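Heavy metal-binding domain-containing protein (Pediococcus pentosaceus, PDB 3QKB) is of unknown function but forms a five-chain beta/alpha-propeller assembly and, as a member of a heavy metal-binding domain family, may bind metal ions. Local coordinates at residues A39-L45 against K96-G102; M20-G26 against D77-K83; F60-K64 against K83-E87. All blocks are in the same frame, centred on the assembly; numbering follows the deposited sequence.

Contact 1. Residues A39-L45 against K96-G102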
loop_
_atom_site.group_PDB
_atom_site.type_symbol
_atom_site.label_atom_id
_atom_site.label_comp_id
_atom_site.label_asym_id
_atom_site.label_seq_id
_atom_site.Cartn_x
_atom_site.Cartn_y
_atom_site.Cartn_z
ATOM N N ALA A 39 -5.835 11.542 -8.007
ATOM C CA ALA A 39 -5.216 12.849 -8.100
ATOM C C ALA A 39 -3.759 12.688 -7.725
ATOM O O ALA A 39 -3.429 11.829 -6.894
ATOM C CB ALA A 39 -5.900 13.822 -7.166
ATOM N N THR A 40 -2.893 13.464 -8.383
ATOM C CA THR A 40 -1.477 13.550 -8.045
ATOM C C THR A 40 -1.147 15.025 -7.720
ATOM O O THR A 40 -1.653 15.952 -8.377
ATOM C CB THR A 40 -0.583 13.031 -9.212
ATOM O OG1 THR A 40 -0.919 11.665 -9.511
ATOM C CG2 THR A 40 0.894 13.135 -8.874
ATOM N N SER A 41 -0.334 15.239 -6.697
ATOM C CA SER A 41 0.228 16.558 -6.435
ATOM C C SER A 41 1.682 16.418 -6.083
ATOM O O SER A 41 2.087 15.414 -5.532
ATOM C CB SER A 41 -0.513 17.246 -5.294
ATOM O OG SER A 41 -0.546 16.388 -4.170
ATOM N N SER A 42 2.446 17.452 -6.405
ATOM C CA SER A 42 3.883 17.432 -6.254
ATOM C C SER A 42 4.465 18.821 -5.987
ATOM O O SER A 42 3.802 19.851 -6.247
ATOM C CB SER A 42 4.533 16.833 -7.506
ATOM O OG SER A 42 4.433 17.716 -8.619
ATOM N N LEU A 43 5.687 18.841 -5.451
ATOM C CA LEU A 43 6.443 20.067 -5.327
ATOM C C LEU A 43 7.911 19.811 -5.486
ATOM O O LEU A 43 8.351 18.710 -5.312
ATOM C CB LEU A 43 6.152 20.768 -3.987
ATOM C CG LEU A 43 6.545 20.088 -2.675
ATOM C CD1 LEU A 43 8.026 20.277 -2.377
ATOM C CD2 LEU A 43 5.675 20.664 -1.513
HETATM N N MSE A 44 8.655 20.868 -5.808
HETATM C CA MSE A 44 10.097 20.809 -5.990
HETATM C C MSE A 44 10.788 21.384 -4.752
HETATM O O MSE A 44 10.484 22.509 -4.345
HETATM C CB MSE A 44 10.508 21.614 -7.235
HETATM C CG MSE A 44 11.965 21.450 -7.647
HETATM SE SE MSE A 44 12.492 22.695 -9.029
HETATM C CE MSE A 44 12.621 21.471 -10.484
ATOM N N LEU A 45 11.736 20.618 -4.190
ATOM C CA LEU A 45 12.526 21.040 -3.033
ATOM C C LEU A 45 13.684 21.949 -3.455
ATOM O O LEU A 45 14.325 21.698 -4.489
ATOM C CB LEU A 45 13.093 19.836 -2.307
ATOM C CG LEU A 45 12.094 18.881 -1.617
ATOM C CD1 LEU A 45 12.757 17.566 -1.301
ATOM C CD2 LEU A 45 11.496 19.529 -0.346
ATOM N N LYS A 96 14.712 15.901 -4.960
ATOM C CA LYS A 96 14.293 17.122 -5.698
ATOM C C LYS A 96 12.782 17.295 -5.761
ATOM O O LYS A 96 12.334 18.422 -5.733
ATOM C CB LYS A 96 14.868 17.126 -7.111
ATOM C CG LYS A 96 14.805 18.457 -7.855
ATOM C CD LYS A 96 15.900 19.430 -7.354
ATOM C CE LYS A 96 15.746 20.865 -7.905
ATOM N NZ LYS A 96 16.424 21.831 -6.994
ATOM N N PHE A 97 12.000 16.207 -5.882
ATOM C CA PHE A 97 10.532 16.305 -5.873
ATOM C C PHE A 97 9.900 15.386 -4.839
ATOM O O PHE A 97 10.326 14.236 -4.672
ATOM C CB PHE A 97 9.942 15.972 -7.228
ATOM C CG PHE A 97 10.525 16.745 -8.336
ATOM C CD1 PHE A 97 10.024 17.987 -8.663
ATOM C CD2 PHE A 97 11.591 16.235 -9.069
ATOM C CE1 PHE A 97 10.581 18.718 -9.707
ATOM C CE2 PHE A 97 12.151 16.964 -10.118
ATOM C CZ PHE A 97 11.655 18.207 -10.430
ATOM N N LEU A 98 8.884 15.913 -4.147
ATOM C CA LEU A 98 7.999 15.145 -3.299
ATOM C C LEU A 98 6.681 14.994 -4.062
ATOM O O LEU A 98 6.141 15.950 -4.543
ATOM C CB LEU A 98 7.782 15.864 -1.962
ATOM C CG LEU A 98 9.034 16.201 -1.126
ATOM C CD1 LEU A 98 8.650 16.782 0.253
ATOM C CD2 LEU A 98 9.956 14.976 -0.970
ATOM N N VAL A 99 6.199 13.769 -4.181
ATOM C CA VAL A 99 5.016 13.444 -4.965
ATOM C C VAL A 99 4.050 12.625 -4.095
ATOM O O VAL A 99 4.475 11.660 -3.455
ATOM C CB VAL A 99 5.412 12.597 -6.194
ATOM C CG1 VAL A 99 4.152 12.202 -7.060
ATOM C CG2 VAL A 99 6.493 13.332 -7.001
ATOM N N VAL A 100 2.785 13.053 -4.041
ATOM C CA VAL A 100 1.685 12.261 -3.478
ATOM C C VAL A 100 0.712 11.876 -4.595
ATOM O O VAL A 100 0.400 12.710 -5.459
ATOM C CB VAL A 100 0.910 13.055 -2.403
ATOM C CG1 VAL A 100 -0.420 12.349 -2.059
ATOM C CG2 VAL A 100 1.756 13.218 -1.174
ATOM N N HIS A 101 0.257 10.621 -4.588
ATOM C CA HIS A 101 -0.914 10.210 -5.357
ATOM C C HIS A 101 -1.984 9.824 -4.392
ATOM O O HIS A 101 -1.733 9.012 -3.512
ATOM C CB HIS A 101 -0.601 8.998 -6.219
ATOM C CG HIS A 101 0.702 9.089 -6.913
ATOM N ND1 HIS A 101 0.882 9.866 -8.033
ATOM C CD2 HIS A 101 1.901 8.532 -6.633
ATOM C CE1 HIS A 101 2.142 9.787 -8.409
ATOM N NE2 HIS A 101 2.782 8.987 -7.575
ATOM N N GLY A 102 -3.176 10.385 -4.557
ATOM C CA GLY A 102 -4.360 9.977 -3.779
ATOM C C GLY A 102 -5.379 9.314 -4.689
ATOM O O GLY A 102 -5.556 9.750 -5.833
#
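K96 and L45 grip each other at one end of an antiparallel strand pair, A39-M44 beside K96-G102, in the mixed sheet of this beta/alpha-propeller protein. L45 N donates to K96 O at 2.7 Å, and K96 NZ comes back to L45 O at 3.3 Å, nearly in line with the carbonyl. A bend in the lysine chain (chi2 77°) brings its outer half to L45 while CG lies over the rim of one face of the F97 ring. With alanine at K96, L45 O is likely to lose its ammonium partner, and the F97 ring and M44 CG the aliphatic chain packed on them. Selenomethionine M44 runs alongside the same ring in an oblique Met-aromatic contact, SE of M44 5.4 Å from the F97 centroid. Just past the end of its strand, L45 crosses L98 at about a right angle, L45 CD1 meeting L98 CD2 at 3.8 Å. Further along, T40 OG1 lies in the imidazole plane, at the edge of H101, and hydrogen-bonds to ND1 at 2.9 Å. Paired backbone bonds join A39 with G102, S41 with V100 and L43 with L98; S41 N to V100 O, for example, is 2.9 Å. Next outward, H101 NE2 bonds to E87, fixing the imidazole from its far side, and K96 and F97 both face V89 in a classic beta bulge. T40, V99, F97 and H101 meet a second subunit, whose Y53 and F56 rings approach F97 and H101. Helix 56-73 lies against A39, S41, L43 and L98, and S41, its OG set between backbone N and carbonyl carbon (chi1 53°), hydrogen-bonds through OG to the carbonyl oxygen of L59.

Contact 2. Residues M20-G26 against D77-K83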
loop_
_atom_site.group_PDB
_atom_site.type_symbol
_atom_site.label_atom_id
_atom_site.label_comp_id
_atom_site.label_asym_id
_atom_site.label_seq_id
_atom_site.Cartn_x
_atom_site.Cartn_y
_atom_site.Cartn_z
HETATM N N MSE A 20 -17.859 17.741 1.991
HETATM C CA MSE A 20 -18.071 16.427 1.381
HETATM C C MSE A 20 -17.181 15.410 2.089
HETATM O O MSE A 20 -15.985 15.654 2.242
HETATM C CB MSE A 20 -17.695 16.516 -0.094
HETATM C CG MSE A 20 -17.345 15.190 -0.758
HETATM SE SE MSE A 20 -17.730 15.152 -2.619
HETATM C CE MSE A 20 -19.591 15.779 -2.619
ATOM N N PHE A 21 -17.741 14.256 2.461
ATOM C CA PHE A 21 -17.038 13.322 3.366
ATOM C C PHE A 21 -15.976 12.485 2.632
ATOM O O PHE A 21 -16.111 12.192 1.445
ATOM C CB PHE A 21 -18.027 12.424 4.139
ATOM C CG PHE A 21 -18.601 11.295 3.335
ATOM C CD1 PHE A 21 -19.760 11.468 2.587
ATOM C CD2 PHE A 21 -18.006 10.036 3.358
ATOM C CE1 PHE A 21 -20.300 10.405 1.850
ATOM C CE2 PHE A 21 -18.528 8.976 2.618
ATOM C CZ PHE A 21 -19.671 9.158 1.864
ATOM N N ILE A 22 -14.920 12.126 3.352
ATOM C CA ILE A 22 -13.876 11.263 2.822
ATOM C C ILE A 22 -13.403 10.299 3.926
ATOM O O ILE A 22 -13.333 10.681 5.089
ATOM C CB ILE A 22 -12.709 12.105 2.211
ATOM C CG1 ILE A 22 -11.693 11.204 1.510
ATOM C CG2 ILE A 22 -12.024 12.965 3.263
ATOM C CD1 ILE A 22 -11.152 11.785 0.195
ATOM N N THR A 23 -13.132 9.046 3.556
ATOM C CA THR A 23 -12.713 8.008 4.515
ATOM C C THR A 23 -11.764 6.971 3.882
ATOM O O THR A 23 -11.852 6.661 2.691
ATOM C CB THR A 23 -13.937 7.275 5.114
ATOM O OG1 THR A 23 -13.513 6.211 5.969
ATOM C CG2 THR A 23 -14.793 6.701 4.020
ATOM N N THR A 24 -10.864 6.446 4.707
ATOM C CA THR A 24 -9.908 5.400 4.311
ATOM C C THR A 24 -10.554 4.048 4.066
ATOM O O THR A 24 -10.108 3.300 3.202
ATOM C CB THR A 24 -8.822 5.219 5.382
ATOM O OG1 THR A 24 -7.901 6.309 5.284
ATOM C CG2 THR A 24 -8.072 3.920 5.180
ATOM N N GLU A 25 -11.581 3.733 4.847
ATOM C CA GLU A 25 -12.272 2.457 4.760
ATOM C C GLU A 25 -13.624 2.654 4.080
ATOM O O GLU A 25 -13.931 3.744 3.612
ATOM C CB GLU A 25 -12.407 1.854 6.170
ATOM C CG GLU A 25 -11.056 1.552 6.855
ATOM C CD GLU A 25 -10.236 0.506 6.106
ATOM O OE1 GLU A 25 -10.735 -0.623 5.933
ATOM O OE2 GLU A 25 -9.105 0.823 5.671
ATOM N N GLY A 26 -14.408 1.582 3.986
ATOM C CA GLY A 26 -15.788 1.667 3.523
ATOM C C GLY A 26 -16.730 2.293 4.552
ATOM O O GLY A 26 -16.300 2.814 5.589
ATOM N N ASP A 77 -21.747 11.991 -3.073
ATOM C CA ASP A 77 -21.792 12.582 -1.721
ATOM C C ASP A 77 -20.442 12.536 -1.021
ATOM O O ASP A 77 -20.164 13.369 -0.168
ATOM C CB ASP A 77 -22.808 11.851 -0.837
ATOM C CG ASP A 77 -24.227 12.024 -1.307
ATOM O OD1 ASP A 77 -24.661 13.178 -1.492
ATOM O OD2 ASP A 77 -24.921 10.997 -1.458
ATOM N N GLY A 78 -19.635 11.523 -1.323
ATOM C CA GLY A 78 -18.273 11.457 -0.795
ATOM C C GLY A 78 -17.417 10.355 -1.372
ATOM O O GLY A 78 -17.804 9.711 -2.347
ATOM N N ILE A 79 -16.248 10.156 -0.752
ATOM C CA ILE A 79 -15.206 9.251 -1.242
ATOM C C ILE A 79 -14.925 8.216 -0.169
ATOM O O ILE A 79 -14.579 8.576 0.959
ATOM C CB ILE A 79 -13.890 10.012 -1.562
ATOM C CG1 ILE A 79 -14.099 10.984 -2.742
ATOM C CG2 ILE A 79 -12.757 9.035 -1.870
ATOM C CD1 ILE A 79 -12.997 12.009 -2.906
ATOM N N ILE A 80 -15.073 6.936 -0.513
ATOM C CA ILE A 80 -14.637 5.840 0.363
ATOM C C ILE A 80 -13.367 5.206 -0.180
ATOM O O ILE A 80 -13.027 5.378 -1.374
ATOM C CB ILE A 80 -15.735 4.781 0.558
ATOM C CG1 ILE A 80 -16.050 4.003 -0.743
ATOM C CG2 ILE A 80 -16.970 5.450 1.080
ATOM C CD1 ILE A 80 -17.007 2.837 -0.524
ATOM N N GLY A 81 -12.676 4.460 0.686
ATOM C CA GLY A 81 -11.537 3.654 0.269
ATOM C C GLY A 81 -10.306 4.456 -0.098
ATOM O O GLY A 81 -9.529 4.003 -0.918
ATOM N N LEU A 82 -10.117 5.641 0.502
ATOM C CA LEU A 82 -8.950 6.470 0.195
ATOM C C LEU A 82 -7.660 5.743 0.543
ATOM O O LEU A 82 -7.546 5.140 1.615
ATOM C CB LEU A 82 -8.995 7.799 0.959
ATOM C CG LEU A 82 -7.826 8.797 0.775
ATOM C CD1 LEU A 82 -7.639 9.195 -0.683
ATOM C CD2 LEU A 82 -8.053 10.019 1.663
ATOM N N LYS A 83 -6.719 5.773 -0.394
ATOM C CA LYS A 83 -5.317 5.443 -0.134
ATOM C C LYS A 83 -4.416 6.508 -0.759
ATOM O O LYS A 83 -4.843 7.258 -1.651
ATOM C CB LYS A 83 -4.960 4.077 -0.705
ATOM C CG LYS A 83 -5.764 2.912 -0.141
ATOM C CD LYS A 83 -5.513 2.627 1.376
ATOM C CE LYS A 83 -6.560 1.623 1.973
ATOM N NZ LYS A 83 -8.053 1.844 1.560
#
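D77 begins the contact by bringing its CB to 3.9 Å from CE1 of F21, while its carbonyl oxygen lies next to CG and CE of selenomethionine M20. The D77 carboxylate goes to the backbone N of I109, and D77 and G78 together face I107 in a classic beta bulge. G78 follows under the F21 ring: its CA sits 3.7 Å from the ring centroid, 20° off the normal, a CH-pi contact over the face. With chi1 at 77°, F21 folds its ring back across the glycine, where a beta carbon on G78 would run into CD1. I79 bonds to the partner strand through both its N and its O: I79 N to F21 O and T23 N to I79 O, each 3.0 Å. This is the short parallel pairing that adds strand 21-22 to the margin of the chain's mixed sheet, beside strand 78-91. The side chains of I79 and I22 lie alongside each other, CD1 to CD1 3.6 Å, and helix 56-73 meets them through L67 and K68. I80 turns CG2 to the methyl of T23 and to the edge of the F21 ring. G81 makes the corner with a positive phi; its N-H reaches E25 O from well above the carbonyl plane, at 3.3 Å. L82 N then bonds to T23 O almost straight (170°), and its CD2 packs on I22 CG1 at 3.8 Å. K83 ends the segment with NZ 3.0 Å from T24 O, in the carbonyl plane. The E25 carboxylate lies nearby, beyond salt-bridge range of that ammonium. E25 also makes a long, weak ion pair with K83 of the third subunit, whose T105 hydroxyl accepts a hydrogen bond from T24 N.

Contact 3. Residues F60-K64 against K83-E87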
loop_
_atom_site.group_PDB
_atom_site.type_symbol
_atom_site.label_atom_id
_atom_site.label_comp_id
_atom_site.label_asym_id
_atom_site.label_seq_id
_atom_site.Cartn_x
_atom_site.Cartn_y
_atom_site.Cartn_z
ATOM N N PHE A 60 -0.661 16.173 0.614
ATOM C CA PHE A 60 -1.825 15.379 0.999
ATOM C C PHE A 60 -3.107 16.221 0.956
ATOM O O PHE A 60 -4.112 15.757 0.428
ATOM C CB PHE A 60 -1.669 14.772 2.399
ATOM C CG PHE A 60 -0.646 13.674 2.487
ATOM C CD1 PHE A 60 -0.826 12.484 1.797
ATOM C CD2 PHE A 60 0.493 13.819 3.287
ATOM C CE1 PHE A 60 0.130 11.456 1.869
ATOM C CE2 PHE A 60 1.442 12.796 3.371
ATOM C CZ PHE A 60 1.255 11.610 2.662
ATOM N N ASP A 61 -3.062 17.444 1.510
ATOM C CA ASP A 61 -4.214 18.366 1.463
ATOM C C ASP A 61 -4.632 18.664 0.041
ATOM O O ASP A 61 -5.823 18.598 -0.279
ATOM C CB ASP A 61 -3.914 19.699 2.176
ATOM C CG ASP A 61 -4.331 19.701 3.653
ATOM O OD1 ASP A 61 -4.385 18.617 4.290
ATOM O OD2 ASP A 61 -4.589 20.813 4.187
ATOM N N GLU A 62 -3.646 18.982 -0.805
ATOM C CA GLU A 62 -3.888 19.296 -2.222
ATOM C C GLU A 62 -4.481 18.098 -2.950
ATOM O O GLU A 62 -5.432 18.248 -3.693
ATOM C CB GLU A 62 -2.590 19.757 -2.919
ATOM C CG GLU A 62 -2.780 20.408 -4.341
ATOM C CD GLU A 62 -1.434 20.642 -5.082
ATOM O OE1 GLU A 62 -0.576 21.376 -4.522
ATOM O OE2 GLU A 62 -1.239 20.085 -6.206
ATOM N N ALA A 63 -3.934 16.909 -2.699
ATOM C CA ALA A 63 -4.453 15.667 -3.291
ATOM C C ALA A 63 -5.913 15.431 -2.913
ATOM O O ALA A 63 -6.722 15.166 -3.779
ATOM C CB ALA A 63 -3.602 14.494 -2.886
ATOM N N LYS A 64 -6.247 15.593 -1.632
ATOM C CA LYS A 64 -7.644 15.501 -1.172
ATOM C C LYS A 64 -8.562 16.507 -1.862
ATOM O O LYS A 64 -9.625 16.118 -2.321
ATOM C CB LYS A 64 -7.755 15.681 0.345
ATOM C CG LYS A 64 -7.298 14.494 1.131
ATOM C CD LYS A 64 -7.607 14.627 2.630
ATOM C CE LYS A 64 -6.700 15.615 3.337
ATOM N NZ LYS A 64 -6.898 15.566 4.821
ATOM N N LYS A 83 -6.719 5.773 -0.394
ATOM C CA LYS A 83 -5.317 5.443 -0.134
ATOM C C LYS A 83 -4.416 6.508 -0.759
ATOM O O LYS A 83 -4.843 7.258 -1.651
ATOM C CB LYS A 83 -4.960 4.077 -0.705
ATOM C CG LYS A 83 -5.764 2.912 -0.141
ATOM C CD LYS A 83 -5.513 2.627 1.376
ATOM C CE LYS A 83 -6.560 1.623 1.973
ATOM N NZ LYS A 83 -8.053 1.844 1.560
ATOM N N TYR A 84 -3.178 6.566 -0.271
ATOM C CA TYR A 84 -2.146 7.445 -0.802
ATOM C C TYR A 84 -0.907 6.640 -1.147
ATOM O O TYR A 84 -0.450 5.846 -0.332
ATOM C CB TYR A 84 -1.704 8.445 0.234
ATOM C CG TYR A 84 -2.711 9.447 0.703
ATOM C CD1 TYR A 84 -3.244 10.376 -0.159
ATOM C CD2 TYR A 84 -3.025 9.549 2.051
ATOM C CE1 TYR A 84 -4.123 11.368 0.305
ATOM C CE2 TYR A 84 -3.888 10.504 2.522
ATOM C CZ TYR A 84 -4.440 11.413 1.662
ATOM O OH TYR A 84 -5.300 12.352 2.183
ATOM N N ASN A 85 -0.340 6.877 -2.321
ATOM C CA ASN A 85 1.042 6.497 -2.608
ATOM C C ASN A 85 1.906 7.745 -2.501
ATOM O O ASN A 85 1.448 8.840 -2.849
ATOM C CB ASN A 85 1.167 5.886 -4.011
ATOM C CG ASN A 85 0.364 4.604 -4.173
ATOM O OD1 ASN A 85 -0.282 4.127 -3.223
ATOM N ND2 ASN A 85 0.408 4.031 -5.374
ATOM N N THR A 86 3.149 7.575 -2.038
ATOM C CA THR A 86 4.130 8.654 -1.946
ATOM C C THR A 86 5.441 8.252 -2.616
ATOM O O THR A 86 5.832 7.081 -2.579
ATOM C CB THR A 86 4.408 9.031 -0.476
ATOM O OG1 THR A 86 4.547 7.844 0.315
ATOM C CG2 THR A 86 3.293 9.850 0.081
ATOM N N GLU A 87 6.116 9.229 -3.236
ATOM C CA GLU A 87 7.520 9.058 -3.704
ATOM C C GLU A 87 8.374 10.258 -3.373
ATOM O O GLU A 87 7.869 11.397 -3.347
ATOM C CB GLU A 87 7.588 8.853 -5.219
ATOM C CG GLU A 87 6.933 7.564 -5.745
ATOM C CD GLU A 87 5.501 7.751 -6.185
ATOM O OE1 GLU A 87 5.216 8.711 -6.941
ATOM O OE2 GLU A 87 4.665 6.924 -5.806
#
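Helix-on-sheet packing joins helix 56-73 to strand 78-91 here, with F60 of the helix set edge-to-face on Y84 of the strand. The ring centroids are 4.7 Å apart and the planes stand at 60°. CD1 of F60 lies over the centre of the tyrosine face, 3.5 Å above its plane, and CE1 of F60 is 3.7 Å from CG of Y84. F60 carries CG beside its backbone N (chi1 -70°), and its ring reaches across to the strand, where CZ meets the methyl CG2 of T86 at 3.7 Å. A63 touches the tyrosine more loosely, its CB 4.5 Å from CE1 of Y84. K64, one helical turn after F60 and hydrogen-bonded to it through the backbone, runs the aliphatic part of its side chain past the tyrosine edge, beside OH. F60 packs also on V100 of the neighbouring strand. The polar ends look to the third subunit: Y84 OH hydrogen-bonds to OE2 of its E38, K64 NZ forms a salt bridge to the same oxygen, and T86 OG1 bonds to its E87. Within the helix D61 is a second, long salt-bridge partner of K64. The aromatic pair thus fixes a tyrosine whose hydroxyl joins a lysine at one carboxylate of another chain, a pairing likely to favour the ionised form of that glutamate.

In the fold
Contacts 1 and 2 lie on opposite sides of the chain's centre, their own centres 21 Å apart; contact 3 sits closer to the middle, about 8 Å from contact 1 and 13 Å from contact 2. All three reach one mixed sheet, ordered 21-22, 78-91, 94-109, 31-44. Contacts 2 and 3 share strand 78-91 and K83, and its neighbour 94-109 carries contact 1. Along the chain contact 3 is nested inside the loop closed by contact 1, whereas contact 2 crosses both. The first and last strands of the sheet are thereby joined to its central pair, helix 56-73 packs on it, and neighbouring subunits of the five-chain assembly meet each contact.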